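Local structure of acidocalcisomal pyrophosphatase (Trypanosoma brucei brucei, 5C5V) at residues 152-165 against 187-201. The protein probably hydrolyses inorganic diphosphate to phosphate in a magnesium-dependent reaction, as members of the soluble inorganic pyrophosphatase family do. Sequence-based numbering, arbitrary orientation.
With 2PN (imidodiphosphoric acid), chain C.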
loop_
_atom_site.group_PDB
_atom_site.type_symbol
_atom_site.label_atom_id
_atom_site.label_comp_id
_atom_site.label_asym_id
_atom_site.label_seq_id
_atom_site.Cartn_x
_atom_site.Cartn_y
_atom_site.Cartn_z
ATOM N N TYR A 152 2.326 -20.250 4.224
ATOM C CA TYR A 152 2.456 -21.457 3.432
ATOM C C TYR A 152 3.374 -21.260 2.245
ATOM O O TYR A 152 3.394 -20.201 1.649
ATOM C CB TYR A 152 1.080 -21.902 2.930
ATOM C CG TYR A 152 0.122 -22.327 4.014
ATOM C CD1 TYR A 152 0.024 -23.667 4.383
ATOM C CD2 TYR A 152 -0.677 -21.401 4.673
ATOM C CE1 TYR A 152 -0.852 -24.076 5.374
ATOM C CE2 TYR A 152 -1.559 -21.795 5.663
ATOM C CZ TYR A 152 -1.643 -23.140 6.016
ATOM O OH TYR A 152 -2.509 -23.562 7.003
ATOM N N ASN A 153 4.113 -22.285 1.865
ATOM C CA ASN A 153 4.874 -22.191 0.634
ATOM C C ASN A 153 4.000 -22.518 -0.566
ATOM O O ASN A 153 3.282 -23.519 -0.579
ATOM C CB ASN A 153 6.096 -23.096 0.672
ATOM C CG ASN A 153 7.292 -22.405 1.276
ATOM O OD1 ASN A 153 7.493 -21.212 1.060
ATOM N ND2 ASN A 153 8.076 -23.136 2.057
ATOM N N PHE A 154 4.069 -21.641 -1.561
ATOM C CA PHE A 154 3.301 -21.766 -2.786
ATOM C C PHE A 154 4.275 -21.974 -3.923
ATOM O O PHE A 154 5.208 -21.189 -4.103
ATOM C CB PHE A 154 2.430 -20.509 -3.003
ATOM C CG PHE A 154 1.866 -20.353 -4.410
ATOM C CD1 PHE A 154 0.738 -21.050 -4.808
ATOM C CD2 PHE A 154 2.436 -19.466 -5.310
ATOM C CE1 PHE A 154 0.191 -20.875 -6.103
ATOM C CE2 PHE A 154 1.895 -19.283 -6.601
ATOM C CZ PHE A 154 0.779 -19.992 -6.997
ATOM N N ILE A 155 4.082 -23.047 -4.672
ATOM C CA ILE A 155 4.893 -23.271 -5.855
ATOM C C ILE A 155 4.152 -22.776 -7.077
ATOM O O ILE A 155 3.103 -23.321 -7.430
ATOM C CB ILE A 155 5.239 -24.753 -6.039
ATOM C CG1 ILE A 155 5.944 -25.282 -4.786
ATOM C CG2 ILE A 155 6.090 -24.948 -7.294
ATOM C CD1 ILE A 155 5.956 -26.789 -4.690
ATOM N N CYS A 156 4.676 -21.736 -7.714
ATOM C CA CYS A 156 4.047 -21.223 -8.920
ATOM C C CYS A 156 4.399 -22.077 -10.135
ATOM O O CYS A 156 5.559 -22.182 -10.521
ATOM C CB CYS A 156 4.449 -19.772 -9.178
ATOM S SG CYS A 156 3.696 -19.075 -10.680
ATOM N N GLU A 157 3.379 -22.679 -10.729
ATOM C CA GLU A 157 3.504 -23.436 -11.972
ATOM C C GLU A 157 3.163 -22.543 -13.172
ATOM O O GLU A 157 3.815 -22.604 -14.218
ATOM C CB GLU A 157 2.581 -24.656 -11.935
ATOM C CG GLU A 157 2.921 -25.625 -10.804
ATOM C CD GLU A 157 1.847 -26.674 -10.524
ATOM O OE1 GLU A 157 0.634 -26.359 -10.623
ATOM O OE2 GLU A 157 2.230 -27.820 -10.175
ATOM N N ILE A 158 2.130 -21.717 -13.017
ATOM C CA ILE A 158 1.654 -20.877 -14.112
ATOM C C ILE A 158 1.542 -19.406 -13.733
ATOM O O ILE A 158 0.600 -18.991 -13.050
ATOM C CB ILE A 158 0.303 -21.376 -14.618
ATOM C CG1 ILE A 158 0.442 -22.833 -15.062
ATOM C CG2 ILE A 158 -0.218 -20.486 -15.761
ATOM C CD1 ILE A 158 -0.854 -23.435 -15.513
ATOM N N PRO A 159 2.494 -18.607 -14.199
ATOM C CA PRO A 159 2.507 -17.210 -13.797
ATOM C C PRO A 159 1.299 -16.436 -14.304
ATOM O O PRO A 159 0.675 -16.779 -15.307
ATOM C CB PRO A 159 3.797 -16.678 -14.429
ATOM C CG PRO A 159 4.645 -17.896 -14.625
ATOM C CD PRO A 159 3.655 -18.938 -15.033
ATOM N N LYS A 160 0.982 -15.396 -13.553
ATOM C CA LYS A 160 -0.001 -14.399 -13.914
ATOM C C LYS A 160 0.149 -13.992 -15.390
ATOM O O LYS A 160 1.269 -13.748 -15.862
ATOM C CB LYS A 160 0.188 -13.200 -12.978
ATOM C CG LYS A 160 -0.924 -12.193 -12.908
ATOM C CD LYS A 160 -0.495 -11.103 -11.930
ATOM C CE LYS A 160 -1.583 -10.110 -11.667
ATOM N NZ LYS A 160 -2.592 -10.733 -10.822
ATOM N N TRP A 161 -0.971 -13.966 -16.111
ATOM C CA TRP A 161 -1.026 -13.493 -17.502
ATOM C C TRP A 161 -0.392 -14.433 -18.524
ATOM O O TRP A 161 -0.017 -13.989 -19.605
ATOM C CB TRP A 161 -0.347 -12.124 -17.633
ATOM C CG TRP A 161 -0.880 -11.097 -16.697
ATOM C CD1 TRP A 161 -2.183 -10.880 -16.376
ATOM C CD2 TRP A 161 -0.112 -10.162 -15.937
ATOM N NE1 TRP A 161 -2.282 -9.852 -15.468
ATOM C CE2 TRP A 161 -1.019 -9.396 -15.181
ATOM C CE3 TRP A 161 1.259 -9.907 -15.812
ATOM C CZ2 TRP A 161 -0.603 -8.390 -14.312
ATOM C CZ3 TRP A 161 1.673 -8.911 -14.946
ATOM C CH2 TRP A 161 0.742 -8.159 -14.212
ATOM N N THR A 162 -0.227 -15.708 -18.181
ATOM C CA THR A 162 0.324 -16.661 -19.137
ATOM C C THR A 162 -0.632 -17.834 -19.306
ATOM O O THR A 162 -1.620 -17.939 -18.577
ATOM C CB THR A 162 1.724 -17.159 -18.698
ATOM O OG1 THR A 162 1.616 -18.003 -17.542
ATOM C CG2 THR A 162 2.624 -15.964 -18.390
ATOM N N ARG A 163 -0.345 -18.713 -20.262
ATOM C CA ARG A 163 -1.237 -19.840 -20.504
ATOM C C ARG A 163 -0.553 -21.183 -20.826
ATOM O O ARG A 163 -1.241 -22.164 -21.116
ATOM C CB ARG A 163 -2.196 -19.486 -21.633
ATOM C CG ARG A 163 -1.536 -19.296 -22.980
ATOM C CD ARG A 163 -2.595 -18.950 -24.029
ATOM N NE ARG A 163 -3.184 -17.634 -23.797
ATOM C CZ ARG A 163 -4.296 -17.201 -24.383
ATOM N NH1 ARG A 163 -4.944 -17.988 -25.232
ATOM N NH2 ARG A 163 -4.772 -15.984 -24.122
ATOM N N ALA A 164 0.776 -21.240 -20.760
ATOM C CA ALA A 164 1.478 -22.533 -20.839
ATOM C C ALA A 164 1.184 -23.295 -19.557
ATOM O O ALA A 164 1.445 -22.791 -18.470
ATOM C CB ALA A 164 2.974 -22.352 -21.031
ATOM N N LYS A 165 0.590 -24.478 -19.682
ATOM C CA LYS A 165 0.126 -25.215 -18.515
ATOM C C LYS A 165 1.226 -26.101 -17.913
ATOM O O LYS A 165 1.248 -27.313 -18.111
ATOM C CB LYS A 165 -1.101 -26.051 -18.874
ATOM C CG LYS A 165 -2.176 -26.090 -17.794
ATOM C CD LYS A 165 -1.781 -26.935 -16.602
ATOM C CE LYS A 165 -2.883 -26.986 -15.546
ATOM N NZ LYS A 165 -2.484 -27.783 -14.333
ATOM N N ARG A 187 0.599 -28.481 -23.707
ATOM C CA ARG A 187 -0.710 -27.872 -23.481
ATOM C C ARG A 187 -0.676 -26.369 -23.177
ATOM O O ARG A 187 0.048 -25.907 -22.292
ATOM C CB ARG A 187 -1.418 -28.617 -22.348
ATOM C CG ARG A 187 -2.734 -28.028 -21.874
ATOM C CD ARG A 187 -3.232 -28.787 -20.645
ATOM N NE ARG A 187 -4.487 -28.266 -20.107
ATOM C CZ ARG A 187 -4.949 -28.526 -18.885
ATOM N NH1 ARG A 187 -4.252 -29.285 -18.042
ATOM N NH2 ARG A 187 -6.108 -28.009 -18.492
ATOM N N PHE A 188 -1.472 -25.612 -23.927
ATOM C CA PHE A 188 -1.739 -24.209 -23.614
ATOM C C PHE A 188 -3.224 -24.060 -23.364
ATOM O O PHE A 188 -4.022 -24.697 -24.043
ATOM C CB PHE A 188 -1.309 -23.275 -24.747
ATOM C CG PHE A 188 0.171 -23.270 -25.013
ATOM C CD1 PHE A 188 0.976 -22.264 -24.496
ATOM C CD2 PHE A 188 0.758 -24.266 -25.781
ATOM C CE1 PHE A 188 2.331 -22.253 -24.733
ATOM C CE2 PHE A 188 2.113 -24.253 -26.029
ATOM C CZ PHE A 188 2.899 -23.246 -25.504
ATOM N N TYR A 189 -3.600 -23.240 -22.389
ATOM C CA TYR A 189 -5.010 -22.946 -22.187
ATOM C C TYR A 189 -5.615 -22.372 -23.459
ATOM O O TYR A 189 -5.094 -21.414 -24.027
ATOM C CB TYR A 189 -5.211 -21.947 -21.063
ATOM C CG TYR A 189 -4.961 -22.468 -19.687
ATOM C CD1 TYR A 189 -5.417 -23.721 -19.301
ATOM C CD2 TYR A 189 -4.292 -21.689 -18.752
ATOM C CE1 TYR A 189 -5.199 -24.179 -18.030
ATOM C CE2 TYR A 189 -4.069 -22.141 -17.481
ATOM C CZ TYR A 189 -4.520 -23.384 -17.122
ATOM O OH TYR A 189 -4.307 -23.832 -15.842
ATOM N N LYS A 190 -6.721 -22.949 -23.899
ATOM C CA LYS A 190 -7.403 -22.430 -25.068
ATOM C C LYS A 190 -8.336 -21.287 -24.672
ATOM O O LYS A 190 -8.500 -20.320 -25.421
ATOM C CB LYS A 190 -8.175 -23.545 -25.761
ATOM C CG LYS A 190 -8.762 -23.163 -27.083
ATOM C CD LYS A 190 -9.364 -24.391 -27.744
ATOM C CE LYS A 190 -10.222 -24.027 -28.941
ATOM N NZ LYS A 190 -10.970 -25.233 -29.408
ATOM N N HIS A 191 -8.904 -21.384 -23.474
ATOM C CA HIS A 191 -9.905 -20.433 -22.998
ATOM C C HIS A 191 -9.386 -19.008 -22.888
ATOM O O HIS A 191 -10.109 -18.052 -23.152
ATOM C CB HIS A 191 -10.438 -20.880 -21.638
ATOM C CG HIS A 191 -11.466 -19.962 -21.052
ATOM N ND1 HIS A 191 -12.608 -19.590 -21.729
ATOM C CD2 HIS A 191 -11.529 -19.351 -19.842
ATOM C CE1 HIS A 191 -13.327 -18.782 -20.967
ATOM N NE2 HIS A 191 -12.701 -18.633 -19.814
ATOM N N GLY A 192 -8.128 -18.882 -22.477
ATOM C CA GLY A 192 -7.493 -17.592 -22.291
ATOM C C GLY A 192 -6.322 -17.726 -21.336
ATOM O O GLY A 192 -5.941 -18.837 -20.961
ATOM N N ASP A 193 -5.756 -16.599 -20.930
ATOM C CA ASP A 193 -4.680 -16.628 -19.961
ATOM C C ASP A 193 -5.203 -16.835 -18.539
ATOM O O ASP A 193 -6.334 -16.448 -18.198
ATOM C CB ASP A 193 -3.851 -15.345 -20.029
ATOM C CG ASP A 193 -3.165 -15.174 -21.361
ATOM O OD1 ASP A 193 -2.191 -15.915 -21.607
ATOM O OD2 ASP A 193 -3.590 -14.313 -22.165
ATOM N N MET A 194 -4.365 -17.482 -17.736
ATOM C CA MET A 194 -4.529 -17.550 -16.297
ATOM C C MET A 194 -4.217 -16.153 -15.792
ATOM O O MET A 194 -3.171 -15.604 -16.119
ATOM C CB MET A 194 -3.592 -18.615 -15.693
ATOM C CG MET A 194 -3.505 -18.652 -14.170
ATOM S SD MET A 194 -5.090 -18.993 -13.391
ATOM C CE MET A 194 -5.429 -20.630 -14.042
ATOM N N MET A 195 -5.124 -15.578 -15.014
ATOM C CA MET A 195 -5.060 -14.159 -14.706
ATOM C C MET A 195 -4.576 -13.907 -13.294
ATOM O O MET A 195 -4.582 -12.768 -12.818
ATOM C CB MET A 195 -6.441 -13.528 -14.932
ATOM C CG MET A 195 -6.935 -13.810 -16.339
ATOM S SD MET A 195 -8.517 -13.078 -16.784
ATOM C CE MET A 195 -9.608 -13.984 -15.680
ATOM N N TRP A 196 -4.159 -14.986 -12.637
ATOM C CA TRP A 196 -3.507 -14.929 -11.337
ATOM C C TRP A 196 -2.391 -15.965 -11.343
ATOM O O TRP A 196 -2.387 -16.864 -12.185
ATOM C CB TRP A 196 -4.498 -15.211 -10.211
ATOM C CG TRP A 196 -5.738 -14.389 -10.335
ATOM C CD1 TRP A 196 -5.965 -13.177 -9.779
ATOM C CD2 TRP A 196 -6.908 -14.713 -11.098
ATOM N NE1 TRP A 196 -7.207 -12.713 -10.144
ATOM C CE2 TRP A 196 -7.809 -13.644 -10.951
ATOM C CE3 TRP A 196 -7.281 -15.807 -11.883
ATOM C CZ2 TRP A 196 -9.063 -13.633 -11.560
ATOM C CZ3 TRP A 196 -8.526 -15.798 -12.491
ATOM C CH2 TRP A 196 -9.404 -14.719 -12.327
ATOM N N ASN A 197 -1.444 -15.837 -10.421
ATOM C CA ASN A 197 -0.421 -16.852 -10.270
ATOM C C ASN A 197 -1.088 -18.138 -9.846
ATOM O O ASN A 197 -1.788 -18.167 -8.832
ATOM C CB ASN A 197 0.628 -16.445 -9.240
ATOM C CG ASN A 197 1.397 -15.219 -9.648
ATOM O OD1 ASN A 197 1.982 -15.175 -10.726
ATOM N ND2 ASN A 197 1.414 -14.218 -8.781
ATOM N N TYR A 198 -0.857 -19.192 -10.619
ATOM C CA TYR A 198 -1.467 -20.478 -10.371
ATOM C C TYR A 198 -0.393 -21.531 -10.084
ATOM O O TYR A 198 0.673 -21.518 -10.692
ATOM C CB TYR A 198 -2.313 -20.891 -11.570
ATOM C CG TYR A 198 -3.038 -22.196 -11.386
ATOM C CD1 TYR A 198 -4.236 -22.259 -10.681
ATOM C CD2 TYR A 198 -2.520 -23.373 -11.905
ATOM C CE1 TYR A 198 -4.901 -23.463 -10.512
ATOM C CE2 TYR A 198 -3.178 -24.580 -11.737
ATOM C CZ TYR A 198 -4.361 -24.614 -11.045
ATOM O OH TYR A 198 -5.015 -25.804 -10.884
ATOM N N GLY A 199 -0.673 -22.436 -9.156
ATOM C CA GLY A 199 0.288 -23.468 -8.814
ATOM C C GLY A 199 -0.237 -24.457 -7.798
ATOM O O GLY A 199 -1.392 -24.857 -7.840
ATOM N N ALA A 200 0.620 -24.851 -6.865
ATOM C CA ALA A 200 0.258 -25.903 -5.934
ATOM C C ALA A 200 0.961 -25.750 -4.592
ATOM O O ALA A 200 1.945 -25.009 -4.467
ATOM C CB ALA A 200 0.580 -27.260 -6.542
ATOM N N PHE A 201 0.424 -26.429 -3.586
ATOM C CA PHE A 201 1.062 -26.500 -2.287
ATOM C C PHE A 201 1.875 -27.784 -2.205
ATOM O O PHE A 201 1.342 -28.872 -2.448
ATOM C CB PHE A 201 0.022 -26.453 -1.150
ATOM C CG PHE A 201 -0.645 -25.108 -0.982
ATOM C CD1 PHE A 201 0.074 -24.011 -0.525
ATOM C CD2 PHE A 201 -1.984 -24.938 -1.281
ATOM C CE1 PHE A 201 -0.533 -22.774 -0.366
ATOM C CE2 PHE A 201 -2.599 -23.695 -1.123
ATOM C CZ PHE A 201 -1.865 -22.617 -0.660
HETATM P P1 2PN C . -6.234 -29.136 -14.782
HETATM O O1 2PN C . -5.308 -30.135 -15.523
HETATM O O2 2PN C . -7.420 -29.932 -14.173
HETATM O O3 2PN C . -6.678 -28.024 -15.774
HETATM N N1 2PN C . -5.376 -28.385 -13.610
HETATM P P2 2PN C . -4.851 -29.102 -12.234
HETATM O O4 2PN C . -4.030 -30.401 -12.563
HETATM O O5 2PN C . -6.082 -29.489 -11.438
HETATM O O6 2PN C . -4.010 -28.172 -11.476
HETATM O O HOH W 1 -1.947 -12.772 -9.011
HETATM O O HOH W 2 -4.128 -20.668 -26.577
#
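Lys165 and Arg187 run side by side in the same direction toward the bound imidodiphosphate, with CG of Lys165 3.7 Å above the guanidinium plane of Arg187, toward its rim. Arg187, extended with CG anti to the backbone N, reaches the first phosphate group edge-on: NH1, which is also salt-bridged to Asp180, donates to O1 of the ligand at 2.9 Å and NH2 to O3. Lys165 bends at chi2 (-73°), bringing its NZ within 3.0 Å of the bridging N1 of the ligand; Glu167 accepts a hydrogen bond from this ammonium. The hydroxyl OH of Tyr198 donates to ligand O6 (2.6 Å), which lies in the plane of the ring. These three residues belong to the substrate-analogue pocket, beside strands 152-156 and 197-200, antiparallel neighbours in the mixed sheet of the pyrophosphatase domain. Their pairing is interrupted by a classic beta bulge: Tyr198 O accepts from both Glu157 N and Ile158 N, the first bond clearly bent, the second nearly straight (172°). Beyond the bulge, Ile158 lies alongside Tyr198, while its CD1 meets the oncoming Tyr189 at OH (3.5 Å). Farther along, Arg163 meets both carboxylate oxygens of Asp193 with two nitrogens, NE to OD1 and NH2 to OD2 (2.8 Å). Both oxygens lie in the guanidinium plane but are approached from above the carboxylate, the two planes standing 74° apart. Arg163 NH2 also bonds His191 O of the second subunit, placing this salt bridge at the subunit interface. In the type II turn Pro159-Thr162, Lys160 N donates to Asn197 OD1 of the facing strand, from above the plane of its carbonyl, while Glu227 and Thr231 hold Asn197 ND2.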